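Local coordinates for protein leucine aminopeptidase 1, chloroplastic (Solanum lycopersicum, PDB 5D8N) that removes unsubstituted N-terminal amino acids, preferably leucine, from peptides as a metal-dependent homohexameric aminopeptidase and also has protein-folding chaperone activity, at residues L485-F490 / V495-L500; V404-D409 / A436-E441; L219-A224 / K511-G516. The protein carries 1 engineered substitution. One frame throughout, in Å; residues are numbered along the deposited sequence. Where two conformers were deposited one is given.

Contact 1 of 3, residues L485-F490 / V495-L500; sequences LFLKQF and VQWLHL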
ATOM      1  N   LEU A 485      -6.954  25.445  13.177  1.00 19.39           N
ATOM      2  CA  LEU A 485      -8.342  25.834  13.368  1.00 19.51           C
ATOM      3  C   LEU A 485      -8.984  25.030  14.495  1.00 18.72           C
ATOM      4  O   LEU A 485      -9.731  25.577  15.314  1.00 18.75           O
ATOM      5  CB  LEU A 485      -9.144  25.627  12.091  1.00 19.96           C
ATOM      6  CG  LEU A 485      -8.809  26.519  10.896  1.00 21.21           C
ATOM      7  CD1 LEU A 485      -9.571  26.058   9.669  1.00 24.71           C
ATOM      8  CD2 LEU A 485      -9.153  27.959  11.172  1.00 20.65           C
ATOM      9  N   PHE A 486      -8.547  23.785  14.656  1.00 17.86           N
ATOM     10  CA  PHE A 486      -8.979  22.972  15.782  1.00 17.49           C
ATOM     11  C   PHE A 486      -8.588  23.608  17.112  1.00 17.87           C
ATOM     12  O   PHE A 486      -9.417  23.779  18.005  1.00 16.33           O
ATOM     13  CB  PHE A 486      -8.462  21.548  15.659  1.00 17.59           C
ATOM     14  CG  PHE A 486      -8.766  20.689  16.834  1.00 17.80           C
ATOM     15  CD1 PHE A 486      -7.917  20.653  17.937  1.00 18.63           C
ATOM     16  CD2 PHE A 486      -9.866  19.855  16.817  1.00 19.05           C
ATOM     17  CE1 PHE A 486      -8.192  19.811  19.013  1.00 18.96           C
ATOM     18  CE2 PHE A 486     -10.157  19.026  17.894  1.00 18.68           C
ATOM     19  CZ  PHE A 486      -9.386  19.098  19.037  1.00 18.99           C
ATOM     20  N   LEU A 487      -7.320  23.973  17.228  1.00 18.83           N
ATOM     21  CA  LEU A 487      -6.803  24.521  18.459  1.00 18.60           C
ATOM     22  C   LEU A 487      -7.473  25.839  18.823  1.00 18.84           C
ATOM     23  O   LEU A 487      -7.696  26.116  19.992  1.00 17.97           O
ATOM     24  CB  LEU A 487      -5.300  24.712  18.384  1.00 17.66           C
ATOM     25  CG  LEU A 487      -4.483  23.433  18.273  1.00 21.66           C
ATOM     26  CD1 LEU A 487      -3.004  23.781  18.061  1.00 23.03           C
ATOM     27  CD2 LEU A 487      -4.657  22.569  19.513  1.00 22.48           C
ATOM     28  N   LYS A 488      -7.814  26.622  17.814  1.00 19.59           N
ATOM     29  CA  LYS A 488      -8.494  27.893  18.003  1.00 20.86           C
ATOM     30  C   LYS A 488      -9.814  27.752  18.758  1.00 22.85           C
ATOM     31  O   LYS A 488     -10.260  28.705  19.383  1.00 23.18           O
ATOM     32  CB  LYS A 488      -8.773  28.516  16.638  1.00 22.96           C
ATOM     33  CG  LYS A 488      -9.381  29.913  16.661  1.00 25.78           C
ATOM     34  CD  LYS A 488      -9.432  30.484  15.253  1.00 30.19           C
ATOM     35  CE  LYS A 488     -10.129  31.833  15.156  1.00 36.22           C
ATOM     36  NZ  LYS A 488     -11.581  31.595  14.937  1.00 50.54           N
ATOM     37  N   GLN A 489     -10.460  26.595  18.666  1.00 22.25           N
ATOM     38  CA  GLN A 489     -11.731  26.364  19.325  1.00 23.62           C
ATOM     39  C   GLN A 489     -11.559  26.412  20.838  1.00 22.12           C
ATOM     40  O   GLN A 489     -12.538  26.372  21.577  1.00 23.32           O
ATOM     41  CB  GLN A 489     -12.307  24.999  18.930  1.00 25.10           C
ATOM     42  CG  GLN A 489     -12.789  24.903  17.487  1.00 27.03           C
ATOM     43  CD  GLN A 489     -14.104  25.610  17.276  1.00 30.28           C
ATOM     44  OE1 GLN A 489     -15.016  25.537  18.106  1.00 34.86           O
ATOM     45  NE2 GLN A 489     -14.167  26.393  16.223  1.00 32.23           N
ATOM     46  N   PHE A 490     -10.324  26.351  21.307  1.00 20.20           N
ATOM     47  CA  PHE A 490     -10.068  26.223  22.731  1.00 21.22           C
ATOM     48  C   PHE A 490      -9.350  27.428  23.309  1.00 22.15           C
ATOM     49  O   PHE A 490      -8.807  27.388  24.429  1.00 23.65           O
ATOM     50  CB  PHE A 490      -9.309  24.922  22.976  1.00 21.57           C
ATOM     51  CG  PHE A 490     -10.025  23.732  22.434  1.00 20.89           C
ATOM     52  CD1 PHE A 490     -11.125  23.204  23.101  1.00 20.14           C
ATOM     53  CD2 PHE A 490      -9.714  23.244  21.179  1.00 20.02           C
ATOM     54  CE1 PHE A 490     -11.893  22.224  22.514  1.00 21.09           C
ATOM     55  CE2 PHE A 490     -10.434  22.197  20.628  1.00 19.93           C
ATOM     56  CZ  PHE A 490     -11.557  21.716  21.272  1.00 20.28           C
ATOM     57  N   VAL A 495      -7.834  36.671  23.937  1.00 27.55           N
ATOM     58  CA  VAL A 495      -6.406  36.458  24.167  1.00 26.64           C
ATOM     59  C   VAL A 495      -5.724  36.406  22.805  1.00 25.95           C
ATOM     60  O   VAL A 495      -6.195  35.735  21.895  1.00 29.26           O
ATOM     61  CB  VAL A 495      -6.209  35.161  24.967  1.00 29.04           C
ATOM     62  CG1 VAL A 495      -4.739  34.859  25.151  1.00 29.40           C
ATOM     63  CG2 VAL A 495      -6.879  35.285  26.333  1.00 31.61           C
ATOM     64  N   GLN A 496      -4.581  37.056  22.652  1.00 24.22           N
ATOM     65  CA  GLN A 496      -3.811  36.881  21.418  1.00 23.64           C
ATOM     66  C   GLN A 496      -3.064  35.551  21.461  1.00 22.59           C
ATOM     67  O   GLN A 496      -2.551  35.155  22.501  1.00 24.59           O
ATOM     68  CB  GLN A 496      -2.787  37.995  21.250  1.00 27.62           C
ATOM     69  CG  GLN A 496      -3.376  39.390  21.182  1.00 30.99           C
ATOM     70  CD  GLN A 496      -2.344  40.407  20.736  1.00 36.12           C
ATOM     71  OE1 GLN A 496      -1.183  40.089  20.535  1.00 37.82           O
ATOM     72  NE2 GLN A 496      -2.742  41.652  20.684  1.00 44.11           N
ATOM     73  N   TRP A 497      -3.108  34.801  20.372  1.00 21.19           N
ATOM     74  CA  TRP A 497      -2.628  33.432  20.385  1.00 19.84           C
ATOM     75  C   TRP A 497      -2.021  33.073  19.043  1.00 19.05           C
ATOM     76  O   TRP A 497      -2.566  33.378  17.981  1.00 18.41           O
ATOM     77  CB  TRP A 497      -3.751  32.484  20.768  1.00 20.19           C
ATOM     78  CG  TRP A 497      -3.517  31.057  20.331  1.00 20.03           C
ATOM     79  CD1 TRP A 497      -2.630  30.165  20.884  1.00 20.50           C
ATOM     80  CD2 TRP A 497      -4.048  30.425  19.165  1.00 19.85           C
ATOM     81  NE1 TRP A 497      -2.658  28.992  20.196  1.00 21.18           N
ATOM     82  CE2 TRP A 497      -3.544  29.111  19.153  1.00 21.31           C
ATOM     83  CE3 TRP A 497      -5.059  30.762  18.270  1.00 20.51           C
ATOM     84  CZ2 TRP A 497      -3.945  28.165  18.212  1.00 21.34           C
ATOM     85  CZ3 TRP A 497      -5.419  29.830  17.297  1.00 21.77           C
ATOM     86  CH2 TRP A 497      -4.875  28.550  17.290  1.00 21.03           C
ATOM     87  N   LEU A 498      -0.840  32.476  19.124  1.00 19.44           N
ATOM     88  CA  LEU A 498      -0.163  31.910  17.966  1.00 21.20           C
ATOM     89  C   LEU A 498       0.273  30.467  18.207  1.00 19.82           C
ATOM     90  O   LEU A 498       0.833  30.124  19.254  1.00 18.76           O
ATOM     91  CB  LEU A 498       1.050  32.750  17.599  1.00 21.65           C
ATOM     92  CG  LEU A 498       1.879  32.339  16.370  1.00 19.59           C
ATOM     93  CD1 LEU A 498       2.466  33.597  15.776  1.00 20.67           C
ATOM     94  CD2 LEU A 498       3.004  31.392  16.712  1.00 18.51           C
ATOM     95  N   HIS A 499       0.101  29.668  17.166  1.00 19.67           N
ATOM     96  CA  HIS A 499       0.422  28.241  17.193  1.00 20.83           C
ATOM     97  C   HIS A 499       1.613  28.010  16.263  1.00 19.52           C
ATOM     98  O   HIS A 499       1.582  28.403  15.092  1.00 18.07           O
ATOM     99  CB  HIS A 499      -0.786  27.430  16.707  1.00 18.65           C
ATOM    100  CG  HIS A 499      -0.446  26.063  16.217  1.00 18.71           C
ATOM    101  ND1 HIS A 499       0.072  25.092  17.036  1.00 18.49           N
ATOM    102  CD2 HIS A 499      -0.680  25.459  15.027  1.00 19.93           C
ATOM    103  CE1 HIS A 499       0.206  23.965  16.361  1.00 19.04           C
ATOM    104  NE2 HIS A 499      -0.249  24.161  15.139  1.00 20.28           N
ATOM    105  N   LEU A 500       2.630  27.348  16.795  1.00 19.25           N
ATOM    106  CA  LEU A 500       3.819  27.051  16.020  1.00 21.89           C
ATOM    107  C   LEU A 500       3.975  25.542  15.844  1.00 22.83           C
ATOM    108  O   LEU A 500       4.173  24.801  16.820  1.00 21.62           O
ATOM    109  CB  LEU A 500       5.026  27.674  16.708  1.00 27.05           C
ATOM    110  CG  LEU A 500       6.256  27.923  15.836  1.00 30.72           C
ATOM    111  CD1 LEU A 500       5.981  28.930  14.731  1.00 29.84           C
ATOM    112  CD2 LEU A 500       7.445  28.374  16.679  1.00 33.23           C
TER
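L487 reaches from its helix into the angle between the W497 and H499 side chains. Its CB comes first, resting 3.7 Å from CZ2 of W497 on the six-membered part of the indole. CG is set beside the backbone N (chi1 -66°), and CD1 continues straight on from CA. This carries CD1 over the imidazole face of H499, 3.7 Å from the ring centroid and 19° off the ring normal, a CH-pi contact that leans toward ND1, where the nearest approach of CD1 is 3.5 Å. The leucine also packs on L392 of helix 388-401.

Helix 479-488 lies on one face of the mixed sheet of the catalytic alpha/beta domain, and a short turn leads from it into strand 496-501. W497 and H499, two residues apart, stand on the same side of that strand. D409 of the neighbouring parallel strand accepts a hydrogen bond from each ring, NE1 of W497 to OD2 and ND1 of H499 to OD1, which should limit their rotation. K488 meets the far end of the indole obliquely: its backbone N lies 3.6 Å from CH2, and its CB 3.7 Å from CZ3, before the aliphatic chain leads away.

Contact 2 of 3, residues V404-D409 / A436-E441; sequences VEKIID and AREVVE
K406 and E438 join strand 406-411 to helix 433-446 through a salt bridge between a buried lysine and a partly exposed glutamate. The strand runs inside the mixed sheet of the alpha/beta catalytic domain, between parallel neighbours 293-305 and 496-501, and the helix lies against one face of that sheet. Alternation along the strand sends K406 and I408 to this face, while I407 packs on helix 388-401 behind it.

The lysine, extended beyond CG, crosses the glutamate chain at about a right angle and brings NZ 2.7 Å from OE2 of E438. It meets OE2 on the syn side, 22° out of the carboxylate plane, with OE1 of E438 standing 3.2 Å from the same NZ. The ammonium has a second acceptor in OD1 of N529, the last residue of the chain. On the glutamate, OE2 takes the lysine, and OE1 receives a weak hydrogen bond from NE1 of W525. D434 brings its OD2 close to OE2 of E438, a pairing of like charges that the lysine is likely to offset.

Along the backbone, K406 pairs with A296 on one flank and I407 with Q496 and L498 on the other. L522 and W525 of helix 519-527 wall in I408, whose outstretched CD1 touches V439 CG2 at 3.6 Å.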
ATOM      1  N   VAL A 404      -3.837  35.382  31.041  1.00 26.55           N
ATOM      2  CA  VAL A 404      -2.798  35.948  30.201  1.00 25.66           C
ATOM      3  C   VAL A 404      -3.340  36.826  29.071  1.00 24.42           C
ATOM      4  O   VAL A 404      -4.451  36.659  28.613  1.00 25.65           O
ATOM      5  CB  VAL A 404      -1.833  34.866  29.685  1.00 24.49           C
ATOM      6  CG1 VAL A 404      -1.176  34.170  30.869  1.00 25.52           C
ATOM      7  CG2 VAL A 404      -2.557  33.862  28.804  1.00 22.94           C
ATOM      8  N   GLU A 405      -2.483  37.672  28.530  1.00 25.47           N
ATOM      9  CA  GLU A 405      -2.789  38.521  27.385  1.00 26.22           C
ATOM     10  C   GLU A 405      -2.375  37.858  26.045  1.00 23.66           C
ATOM     11  O   GLU A 405      -2.999  38.072  25.012  1.00 21.91           O
ATOM     12  CB  GLU A 405      -2.025  39.827  27.622  1.00 33.29           C
ATOM     13  CG  GLU A 405      -2.040  40.856  26.505  1.00 48.14           C
ATOM     14  CD  GLU A 405      -1.240  42.115  26.837  1.00 51.46           C
ATOM     15  OE1 GLU A 405      -0.836  42.286  28.010  1.00 48.92           O
ATOM     16  OE2 GLU A 405      -1.099  42.967  25.936  1.00 51.63           O
ATOM     17  N   LYS A 406      -1.303  37.073  26.034  1.00 21.20           N
ATOM     18  CA  LYS A 406      -0.784  36.474  24.812  1.00 21.10           C
ATOM     19  C   LYS A 406      -0.333  35.043  25.117  1.00 21.19           C
ATOM     20  O   LYS A 406       0.324  34.799  26.136  1.00 20.31           O
ATOM     21  CB  LYS A 406       0.390  37.293  24.267  1.00 23.05           C
ATOM     22  CG  LYS A 406       0.093  38.768  24.008  1.00 23.33           C
ATOM     23  CD  LYS A 406       1.328  39.516  23.517  1.00 25.46           C
ATOM     24  CE  LYS A 406       1.076  41.020  23.414  1.00 26.91           C
ATOM     25  NZ  LYS A 406       2.328  41.687  22.950  1.00 29.12           N
ATOM     26  N   ILE A 407      -0.600  34.138  24.179  1.00 20.90           N
ATOM     27  CA  ILE A 407      -0.150  32.750  24.230  1.00 21.29           C
ATOM     28  C   ILE A 407       0.616  32.408  22.956  1.00 21.42           C
ATOM     29  O   ILE A 407       0.115  32.610  21.849  1.00 20.76           O
ATOM     30  CB  ILE A 407      -1.348  31.788  24.334  1.00 21.17           C
ATOM     31  CG1 ILE A 407      -2.201  32.120  25.560  1.00 22.56           C
ATOM     32  CG2 ILE A 407      -0.870  30.353  24.427  1.00 23.01           C
ATOM     33  CD1 ILE A 407      -3.500  31.353  25.606  1.00 23.94           C
ATOM     34  N   ILE A 408       1.725  31.704  23.128  1.00 19.54           N
ATOM     35  CA  ILE A 408       2.299  30.910  22.049  1.00 19.20           C
ATOM     36  C   ILE A 408       2.311  29.447  22.433  1.00 20.17           C
ATOM     37  O   ILE A 408       2.838  29.107  23.501  1.00 19.77           O
ATOM     38  CB  ILE A 408       3.737  31.354  21.710  1.00 19.94           C
ATOM     39  CG1 ILE A 408       3.760  32.814  21.250  1.00 22.73           C
ATOM     40  CG2 ILE A 408       4.332  30.449  20.619  1.00 20.26           C
ATOM     41  CD1 ILE A 408       5.141  33.340  20.931  1.00 25.59           C
ATOM     42  N   ASP A 409       1.812  28.575  21.554  1.00 19.78           N
ATOM     43  CA  ASP A 409       1.998  27.142  21.741  1.00 19.34           C
ATOM     44  C   ASP A 409       2.954  26.600  20.695  1.00 19.55           C
ATOM     45  O   ASP A 409       3.016  27.108  19.584  1.00 19.24           O
ATOM     46  CB  ASP A 409       0.690  26.350  21.743  1.00 19.58           C
ATOM     47  CG  ASP A 409       0.165  26.086  20.346  1.00 20.89           C
ATOM     48  OD1 ASP A 409       0.722  25.172  19.656  1.00 21.63           O
ATOM     49  OD2 ASP A 409      -0.849  26.733  19.979  1.00 19.25           O
ATOM     50  N   ALA A 436       1.792  37.850  15.067  1.00 20.91           N
ATOM     51  CA  ALA A 436       2.582  37.260  13.999  1.00 21.02           C
ATOM     52  C   ALA A 436       3.853  38.071  13.809  1.00 22.18           C
ATOM     53  O   ALA A 436       4.959  37.525  13.689  1.00 20.56           O
ATOM     54  CB  ALA A 436       1.811  37.200  12.693  1.00 22.59           C
ATOM     55  N   ARG A 437       3.687  39.390  13.754  0.50 22.57           N
ATOM     56  CA  ARG A 437       4.810  40.292  13.534  0.50 24.94           C
ATOM     57  C   ARG A 437       5.831  40.209  14.669  0.50 23.69           C
ATOM     58  O   ARG A 437       7.035  40.173  14.414  0.50 23.75           O
ATOM     59  CB  ARG A 437       4.337  41.740  13.338  0.50 28.81           C
ATOM     60  CG  ARG A 437       5.489  42.719  13.149  0.50 33.55           C
ATOM     61  CD  ARG A 437       5.067  44.188  13.267  0.50 40.55           C
ATOM     62  NE  ARG A 437       4.146  44.373  14.384  0.50 42.39           N
ATOM     63  CZ  ARG A 437       4.506  44.342  15.660  0.50 39.17           C
ATOM     64  NH1 ARG A 437       5.783  44.442  16.020  0.50 37.43           N
ATOM     65  NH2 ARG A 437       3.556  44.219  16.569  0.50 38.55           N
ATOM     66  N   GLU A 438       5.360  40.154  15.910  1.00 22.56           N
ATOM     67  CA  GLU A 438       6.248  39.986  17.060  1.00 23.32           C
ATOM     68  C   GLU A 438       7.065  38.689  16.915  1.00 23.48           C
ATOM     69  O   GLU A 438       8.255  38.659  17.236  1.00 21.55           O
ATOM     70  CB  GLU A 438       5.463  39.906  18.370  1.00 26.69           C
ATOM     71  CG  GLU A 438       4.884  41.198  18.932  1.00 31.24           C
ATOM     72  CD  GLU A 438       4.031  40.983  20.188  1.00 34.58           C
ATOM     73  OE1 GLU A 438       4.151  39.972  20.916  1.00 32.16           O
ATOM     74  OE2 GLU A 438       3.120  41.797  20.422  1.00 40.56           O
ATOM     75  N   VAL A 439       6.413  37.603  16.491  1.00 23.22           N
ATOM     76  CA  VAL A 439       7.074  36.297  16.455  1.00 23.04           C
ATOM     77  C   VAL A 439       8.058  36.239  15.288  1.00 21.14           C
ATOM     78  O   VAL A 439       9.192  35.797  15.465  1.00 20.40           O
ATOM     79  CB  VAL A 439       6.072  35.128  16.443  1.00 23.10           C
ATOM     80  CG1 VAL A 439       6.759  33.796  16.169  1.00 21.51           C
ATOM     81  CG2 VAL A 439       5.364  35.058  17.788  1.00 23.96           C
ATOM     82  N   VAL A 440       7.686  36.837  14.167  1.00 21.43           N
ATOM     83  CA  VAL A 440       8.602  36.951  13.039  1.00 22.60           C
ATOM     84  C   VAL A 440       9.845  37.776  13.404  1.00 23.74           C
ATOM     85  O   VAL A 440      10.973  37.392  13.086  1.00 24.19           O
ATOM     86  CB  VAL A 440       7.903  37.579  11.818  1.00 22.41           C
ATOM     87  CG1 VAL A 440       8.919  38.022  10.768  1.00 22.98           C
ATOM     88  CG2 VAL A 440       6.942  36.589  11.203  1.00 22.25           C
ATOM     89  N   GLU A 441       9.658  38.870  14.138  1.00 22.28           N
ATOM     90  CA  GLU A 441      10.803  39.667  14.583  1.00 22.58           C
ATOM     91  C   GLU A 441      11.669  38.922  15.605  1.00 22.76           C
ATOM     92  O   GLU A 441      12.897  39.008  15.572  1.00 22.03           O
ATOM     93  CB  GLU A 441      10.328  41.010  15.138  1.00 27.25           C
ATOM     94  CG  GLU A 441       9.884  41.987  14.041  1.00 36.85           C
ATOM     95  CD  GLU A 441       9.119  43.219  14.539  1.00 46.49           C
ATOM     96  OE1 GLU A 441       9.016  43.428  15.773  1.00 51.57           O
ATOM     97  OE2 GLU A 441       8.541  43.941  13.692  1.00 46.70           O
TER

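Contact 3 of 3, residues L219-A224 / K511-G516; sequences LVNAPA and KKNATG. With MG (magnesium ion), chain H.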
ATOM      1  N   LEU A 219      16.029  16.751  26.671  1.00 18.18           N
ATOM      2  CA  LEU A 219      14.693  16.249  26.956  1.00 19.52           C
ATOM      3  C   LEU A 219      14.162  15.455  25.765  1.00 20.44           C
ATOM      4  O   LEU A 219      13.480  14.462  25.938  1.00 20.54           O
ATOM      5  CB  LEU A 219      13.754  17.393  27.318  1.00 19.74           C
ATOM      6  CG  LEU A 219      14.051  18.040  28.668  1.00 21.83           C
ATOM      7  CD1 LEU A 219      13.169  19.257  28.856  1.00 23.59           C
ATOM      8  CD2 LEU A 219      13.827  17.055  29.802  1.00 23.23           C
ATOM      9  N   VAL A 220      14.498  15.897  24.560  1.00 20.14           N
ATOM     10  CA  VAL A 220      14.048  15.249  23.337  1.00 19.13           C
ATOM     11  C   VAL A 220      14.904  14.021  23.031  1.00 19.42           C
ATOM     12  O   VAL A 220      14.379  13.014  22.632  1.00 18.93           O
ATOM     13  CB  VAL A 220      14.067  16.234  22.149  1.00 18.76           C
ATOM     14  CG1 VAL A 220      13.654  15.540  20.860  1.00 19.28           C
ATOM     15  CG2 VAL A 220      13.129  17.407  22.410  1.00 20.30           C
ATOM     16  N   ASN A 221      16.225  14.139  23.055  1.00 20.22           N
ATOM     17  CA  ASN A 221      17.066  12.987  22.830  1.00 19.69           C
ATOM     18  C   ASN A 221      16.667  11.795  23.693  1.00 20.88           C
ATOM     19  O   ASN A 221      16.868  10.660  23.297  1.00 23.68           O
ATOM     20  CB  ASN A 221      18.524  13.333  23.127  1.00 18.85           C
ATOM     21  CG  ASN A 221      19.189  14.122  22.025  1.00 18.98           C
ATOM     22  OD1 ASN A 221      18.692  14.242  20.914  1.00 19.60           O
ATOM     23  ND2 ASN A 221      20.309  14.729  22.359  1.00 21.33           N
ATOM     24  N   ALA A 222      16.350  12.031  24.960  1.00 20.29           N
ATOM     25  CA  ALA A 222      16.070  10.944  25.868  1.00 20.59           C
ATOM     26  C   ALA A 222      14.830  10.214  25.357  1.00 23.27           C
ATOM     27  O   ALA A 222      13.852  10.837  24.942  1.00 22.48           O
ATOM     28  CB  ALA A 222      15.845  11.484  27.267  1.00 20.40           C
ATOM     29  N   PRO A 223      14.844   8.881  25.435  1.00 22.22           N
ATOM     30  CA  PRO A 223      13.692   8.091  25.034  1.00 21.42           C
ATOM     31  C   PRO A 223      12.603   8.095  26.098  1.00 20.35           C
ATOM     32  O   PRO A 223      12.826   8.475  27.264  1.00 19.33           O
ATOM     33  CB  PRO A 223      14.301   6.707  24.883  1.00 22.96           C
ATOM     34  CG  PRO A 223      15.301   6.665  26.005  1.00 23.59           C
ATOM     35  CD  PRO A 223      15.886   8.042  26.044  1.00 23.59           C
ATOM     36  N   ALA A 224      11.426   7.659  25.677  1.00 20.16           N
ATOM     37  CA  ALA A 224      10.234   7.681  26.515  1.00 19.38           C
ATOM     38  C   ALA A 224      10.318   6.808  27.765  1.00 19.94           C
ATOM     39  O   ALA A 224       9.562   7.033  28.709  1.00 19.22           O
ATOM     40  CB  ALA A 224       9.027   7.299  25.688  1.00 19.57           C
ATOM     41  N   LYS A 511      22.165  15.288  11.929  1.00 43.63           N
ATOM     42  CA  LYS A 511      22.912  15.047  13.149  1.00 36.50           C
ATOM     43  C   LYS A 511      22.432  13.822  13.913  1.00 33.14           C
ATOM     44  O   LYS A 511      22.972  13.533  14.982  1.00 33.98           O
ATOM     45  CB  LYS A 511      22.898  16.270  14.049  1.00 42.57           C
ATOM     46  CG  LYS A 511      23.585  17.489  13.452  1.00 52.84           C
ATOM     47  CD  LYS A 511      23.407  18.718  14.345  1.00 61.04           C
ATOM     48  CE  LYS A 511      24.403  19.833  14.065  1.00 66.99           C
ATOM     49  NZ  LYS A 511      25.678  19.681  14.823  1.00 73.49           N
ATOM     50  N   LYS A 512      21.296  13.251  13.502  1.00 29.59           N
ATOM     51  CA  LYS A 512      20.552  12.271  14.305  1.00 29.41           C
ATOM     52  C   LYS A 512      20.361  12.698  15.766  1.00 26.63           C
ATOM     53  O   LYS A 512      20.719  11.975  16.690  1.00 25.89           O
ATOM     54  CB  LYS A 512      21.284  10.926  14.270  1.00 38.33           C
ATOM     55  CG  LYS A 512      21.540  10.365  12.871  1.00 49.61           C
ATOM     56  CD  LYS A 512      20.296   9.756  12.246  1.00 68.03           C
ATOM     57  CE  LYS A 512      20.455   9.555  10.738  1.00 78.38           C
ATOM     58  NZ  LYS A 512      19.196   9.926  10.030  1.00 85.25           N
ATOM     59  N   ASN A 513      19.936  13.934  15.988  1.00 25.12           N
ATOM     60  CA  ASN A 513      19.850  14.477  17.335  1.00 24.99           C
ATOM     61  C   ASN A 513      18.763  15.532  17.338  1.00 21.48           C
ATOM     62  O   ASN A 513      18.524  16.173  16.319  1.00 19.27           O
ATOM     63  CB  ASN A 513      21.205  15.065  17.775  1.00 27.52           C
ATOM     64  CG  ASN A 513      21.686  14.519  19.124  1.00 33.18           C
ATOM     65  OD1 ASN A 513      22.100  15.274  20.016  1.00 35.84           O
ATOM     66  ND2 ASN A 513      21.659  13.197  19.276  1.00 32.61           N
ATOM     67  N   ALA A 514      18.295  15.840  18.540  1.00 19.21           N
ATOM     68  CA  ALA A 514      17.414  16.967  18.781  1.00 21.10           C
ATOM     69  C   ALA A 514      18.143  18.303  18.626  1.00 21.61           C
ATOM     70  O   ALA A 514      19.350  18.390  18.843  1.00 22.16           O
ATOM     71  CB  ALA A 514      16.825  16.852  20.181  1.00 19.80           C
ATOM     72  N   THR A 515      17.388  19.361  18.353  1.00 20.31           N
ATOM     73  CA  THR A 515      17.984  20.674  18.144  1.00 18.88           C
ATOM     74  C   THR A 515      17.761  21.627  19.297  1.00 19.48           C
ATOM     75  O   THR A 515      18.500  22.601  19.430  1.00 20.99           O
ATOM     76  CB  THR A 515      17.432  21.358  16.866  1.00 18.91           C
ATOM     77  OG1 THR A 515      16.024  21.456  16.979  1.00 19.07           O
ATOM     78  CG2 THR A 515      17.770  20.543  15.604  1.00 18.59           C
ATOM     79  N   GLY A 516      16.657  21.466  20.014  1.00 19.21           N
ATOM     80  CA  GLY A 516      16.198  22.457  20.969  1.00 19.67           C
ATOM     81  C   GLY A 516      15.647  23.686  20.276  1.00 21.65           C
ATOM     82  O   GLY A 516      15.595  24.777  20.868  1.00 20.34           O
TER
HETATM   83 MG    MG H 605      12.831  11.473  23.223  1.00 50.31          MG
HETATM   84  O   HOH W   1      11.825  12.785  24.821  1.00 20.87           O
HETATM   85  O   HOH W   2      13.620  10.345  21.509  1.00 37.76           O
HETATM   86  O   HOH W   3      11.080  10.194  23.555  1.00 35.73           O
HETATM   87  O   HOH W   4      11.462  12.553  21.951  1.00 34.02           O
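The side-chain amide of N221 makes two hydrogen bonds, one accepted and one donated, that fasten the end of helix 197-221 to segment 511-516. The straighter one runs from A514 N to N221 OD1, 2.9 Å long with an angle of 168° at the hydrogen, the donor only slightly tilted from the carbonyl plane. On the other branch, ND2 of N221 gives to OD1 of N513 at 3.0 Å; it sits well above that carbonyl plane instead of on a lone pair, the two amides being turned 51° apart. ND2 is also bonded to OD2 of D173, so both branches of the amide are engaged. N513 is steadied in turn by a bond from its ND2 to the backbone O of K512.

Placing CG of N221 beside the backbone N (chi1 -78°) turns the amide toward A514 and N513. With an alanine in this position, the A514 N-H would probably lose its acceptor, and N513 OD1 and D173 their shared donor, leaving the N513 amide with its ND2 bond to K512 O but without this second tie.

That segment belongs to a small beta hairpin, strands 507-508 and 513-514, in which K512 and N513 together face S508 as a G1 beta bulge. The helix is the long one linking the N-terminal domain to the catalytic domain. The N513 side chain also packs on G466 of a neighbouring subunit.

Apolar contact is tight: V220 CB stands 3.4 Å from A514 CB, closer than usual for two carbons.

Metal binding uses the backbone where the helix ends. A magnesium ion takes V220 O at 2.3 Å and A222 O at 2.1 Å, and four waters complete six ligands; water 1 also donates to L219 O, 2.6 Å away. V220's side chain lies about 7 Å from that of D325, a ligand of the enzyme's separate two-metal site.

How the contacts relate
From the N terminus, the chain first passes 219-224, where the long helix from the N-terminal domain ends, and contact 3 stays open for almost 290 residues. Inside that loop, segment 404-409, on strand 406-411, opens contact 2, which closes at helix segment 436-441. Contact 1 then closes locally, 485-490 meeting 495-500 across a short turn, before 511-516 closes contact 3. Contacts 1 and 2 stand in series, both nested within contact 3, and none cross. The strands of contacts 1 and 2 are parallel neighbours in one sheet, Q496 O lying 2.8 Å from I407 N, and the contact centres are about 11 Å apart. Contact 3, centred about 26 Å from each, ties the interdomain helix to the C-terminal hairpin.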